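Local coordinates for peroxiredoxin PRX1, mitochondrial (Saccharomyces cerevisiae, PDB 5YKJ), which reduces peroxides with a single catalytic cysteine, as a mitochondrial 1-Cys peroxiredoxin probably recycled through the glutathione and thioredoxin systems, at residues F34-D39 with T46-F51. Sequence-based numbering, arbitrary orientation.
Sequences FSHPAD and TEVSAF
Phe34 and Phe51 stack face to face where strand 30-36 of the thioredoxin-fold sheet faces helix 46-53, which begins just after the Cys44 of this peroxiredoxin, seen here as S-hydroxycysteine. The planes lie 10° apart with centroids at 4.7 Å, and Leu65 of the neighbouring strand 63-69 touches both rings. Phe34 reaches the helix with CG set between its backbone N and carbonyl carbon (chi1 52°). Its apolar packing continues onto Val48, whose CG2 lies 4.1 Å from Phe34 CE2. Val48 CG2 also approaches His36, 3.6 Å from its NE2, while Ile83 of helix 73-87 also touches Val48. The polar side belongs to Glu47: its extended chain brings OE1 to the edge of the imidazole, near the ring plane, and the carboxylate is turned 64° from that plane. Stronger partners hold this carboxylate, Arg128 by a salt bridge to OE1 and the backbone N of Arg151 by a hydrogen bond to OE2. With alanine in place of His36, a gap would probably open beside Val48 CG2 and the carboxylate would lose the ring edge it rests against. That edge contact is made by His36 CE1, 3.3 Å from Glu47 OE1.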
ATOM      1  N   PHE A  34       3.587  -4.031   1.056  1.00  6.42           N
ATOM      2  CA  PHE A  34       3.963  -3.846   2.424  1.00  7.72           C
ATOM      3  C   PHE A  34       5.157  -4.734   2.794  1.00 10.55           C
ATOM      4  O   PHE A  34       5.243  -5.812   2.409  1.00  9.96           O
ATOM      5  CB  PHE A  34       2.798  -4.062   3.402  1.00  8.77           C
ATOM      6  CG  PHE A  34       2.052  -5.364   3.230  1.00 10.21           C
ATOM      7  CD1 PHE A  34       1.019  -5.438   2.408  1.00 11.06           C
ATOM      8  CD2 PHE A  34       2.411  -6.482   3.901  1.00 11.65           C
ATOM      9  CE1 PHE A  34       0.327  -6.583   2.261  1.00 23.36           C
ATOM     10  CE2 PHE A  34       1.711  -7.655   3.766  1.00 15.95           C
ATOM     11  CZ  PHE A  34       0.689  -7.700   2.930  1.00 14.48           C
ATOM     12  N   SER A  35       6.054  -4.135   3.562  1.00  7.65           N
ATOM     13  CA  SER A  35       7.314  -4.689   3.890  1.00  7.56           C
ATOM     14  C   SER A  35       7.565  -5.069   5.346  1.00  6.75           C
ATOM     15  O   SER A  35       7.112  -4.451   6.201  1.00  8.16           O
ATOM     16  CB  SER A  35       8.390  -3.691   3.459  1.00  8.83           C
ATOM     17  OG  SER A  35       8.097  -3.206   2.199  1.00 10.53           O
ATOM     18  N   HIS A  36       8.315  -6.154   5.499  1.00  8.04           N
ATOM     19  CA  HIS A  36       8.703  -6.698   6.776  1.00  7.39           C
ATOM     20  C   HIS A  36      10.166  -7.106   6.790  1.00 10.41           C
ATOM     21  O   HIS A  36      10.636  -7.637   5.897  1.00  9.78           O
ATOM     22  CB  HIS A  36       7.798  -7.886   7.135  1.00 10.10           C
ATOM     23  CG  HIS A  36       6.365  -7.517   7.127  1.00 12.93           C
ATOM     24  ND1 HIS A  36       5.740  -6.954   8.198  1.00 16.56           N
ATOM     25  CD2 HIS A  36       5.439  -7.591   6.157  1.00 21.52           C
ATOM     26  CE1 HIS A  36       4.510  -6.650   7.871  1.00 15.21           C
ATOM     27  NE2 HIS A  36       4.296  -7.040   6.647  1.00 18.75           N
ATOM     28  N   PRO A  37      10.860  -6.810   7.899  1.00  7.84           N
ATOM     29  CA  PRO A  37      12.267  -7.177   7.996  1.00  9.85           C
ATOM     30  C   PRO A  37      12.539  -8.694   8.083  1.00 12.89           C
ATOM     31  O   PRO A  37      13.534  -9.126   7.645  1.00 13.25           O
ATOM     32  CB  PRO A  37      12.764  -6.445   9.255  1.00 10.92           C
ATOM     33  CG  PRO A  37      11.772  -5.388   9.503  1.00 11.61           C
ATOM     34  CD  PRO A  37      10.478  -5.916   9.011  1.00 10.40           C
ATOM     35  N   ALA A  38      11.642  -9.419   8.710  1.00  9.45           N
ATOM     36  CA  ALA A  38      11.825 -10.838   8.937  1.00  9.00           C
ATOM     37  C   ALA A  38      10.508 -11.546   9.190  1.00 12.97           C
ATOM     38  O   ALA A  38       9.560 -10.931   9.491  1.00 13.12           O
ATOM     39  CB  ALA A  38      12.708 -11.033  10.133  1.00 13.31           C
ATOM     40  N   ASP A  39      10.495 -12.862   9.062  1.00 10.62           N
ATOM     41  CA  ASP A  39       9.330 -13.646   9.349  1.00 11.24           C
ATOM     42  C   ASP A  39       9.320 -13.969  10.842  1.00 12.90           C
ATOM     43  O   ASP A  39      10.263 -13.819  11.480  1.00 11.18           O
ATOM     44  CB  ASP A  39       9.343 -14.993   8.575  1.00  8.92           C
ATOM     45  CG  ASP A  39       9.219 -14.835   7.079  1.00 11.91           C
ATOM     46  OD1 ASP A  39       9.195 -13.721   6.640  1.00 13.03           O
ATOM     47  OD2 ASP A  39       9.214 -15.853   6.416  1.00 13.08           O
ATOM     48  N   THR A  46       0.941  -9.829  13.270  1.00 10.52           N
ATOM     49  CA  THR A  46      -0.381  -9.272  13.468  1.00 11.78           C
ATOM     50  C   THR A  46      -0.852  -8.468  12.258  1.00 11.11           C
ATOM     51  O   THR A  46      -1.972  -8.469  11.962  1.00  9.92           O
ATOM     52  CB  THR A  46      -0.523  -8.403  14.734  1.00 13.24           C
ATOM     53  OG1 THR A  46       0.179  -7.189  14.579  1.00 12.31           O
ATOM     54  CG2 THR A  46      -0.025  -9.132  15.992  1.00  8.42           C
ATOM     55  N   GLU A  47       0.089  -7.777  11.622  1.00 10.49           N
ATOM     56  CA  GLU A  47      -0.204  -6.968  10.459  1.00 12.04           C
ATOM     57  C   GLU A  47      -0.620  -7.783   9.230  1.00  9.31           C
ATOM     58  O   GLU A  47      -1.571  -7.491   8.610  1.00 10.58           O
ATOM     59  CB  GLU A  47       1.021  -6.074  10.152  1.00  9.13           C
ATOM     60  CG  GLU A  47       1.298  -4.988  11.189  1.00  9.25           C
ATOM     61  CD  GLU A  47       2.581  -4.212  10.916  1.00 12.19           C
ATOM     62  OE1 GLU A  47       3.482  -4.826  10.400  1.00 15.62           O
ATOM     63  OE2 GLU A  47       2.664  -3.058  11.270  1.00 11.69           O
ATOM     64  N   VAL A  48       0.124  -8.823   8.948  1.00  8.76           N
ATOM     65  CA  VAL A  48      -0.215  -9.664   7.854  1.00  8.75           C
ATOM     66  C   VAL A  48      -1.554 -10.362   8.110  1.00 13.52           C
ATOM     67  O   VAL A  48      -2.323 -10.540   7.263  1.00 10.03           O
ATOM     68  CB  VAL A  48       0.924 -10.666   7.490  1.00 11.54           C
ATOM     69  CG1 VAL A  48       0.532 -11.501   6.303  1.00  9.21           C
ATOM     70  CG2 VAL A  48       2.186  -9.970   7.127  1.00 12.80           C
ATOM     71  N   SER A  49      -1.760 -10.714   9.342  1.00 11.94           N
ATOM     72  CA  SER A  49      -3.008 -11.345   9.734  1.00  9.38           C
ATOM     73  C   SER A  49      -4.187 -10.425   9.451  1.00 11.55           C
ATOM     74  O   SER A  49      -5.189 -10.843   8.989  1.00 12.63           O
ATOM     75  CB  SER A  49      -2.966 -11.693  11.265  1.00 17.40           C
ATOM     76  OG  SER A  49      -2.037 -12.683  11.555  1.00 14.65           O
ATOM     77  N   ALA A  50      -4.031  -9.163   9.784  1.00 11.66           N
ATOM     78  CA  ALA A  50      -5.098  -8.206   9.556  1.00 11.99           C
ATOM     79  C   ALA A  50      -5.392  -7.997   8.062  1.00 10.51           C
ATOM     80  O   ALA A  50      -6.505  -7.974   7.664  1.00 10.88           O
ATOM     81  CB  ALA A  50      -4.802  -6.892  10.267  1.00  9.86           C
ATOM     82  N   PHE A  51      -4.340  -7.858   7.268  1.00  9.47           N
ATOM     83  CA  PHE A  51      -4.526  -7.697   5.850  1.00 10.85           C
ATOM     84  C   PHE A  51      -5.202  -8.930   5.284  1.00 13.85           C
ATOM     85  O   PHE A  51      -5.974  -8.835   4.410  1.00 13.14           O
ATOM     86  CB  PHE A  51      -3.199  -7.431   5.141  1.00 11.99           C
ATOM     87  CG  PHE A  51      -2.727  -6.012   5.259  1.00 11.99           C
ATOM     88  CD1 PHE A  51      -3.394  -5.001   4.642  1.00 13.13           C
ATOM     89  CD2 PHE A  51      -1.604  -5.712   5.963  1.00 18.82           C
ATOM     90  CE1 PHE A  51      -2.946  -3.711   4.771  1.00 19.92           C
ATOM     91  CE2 PHE A  51      -1.164  -4.406   6.107  1.00 27.07           C
ATOM     92  CZ  PHE A  51      -1.829  -3.403   5.503  1.00 17.92           C
TER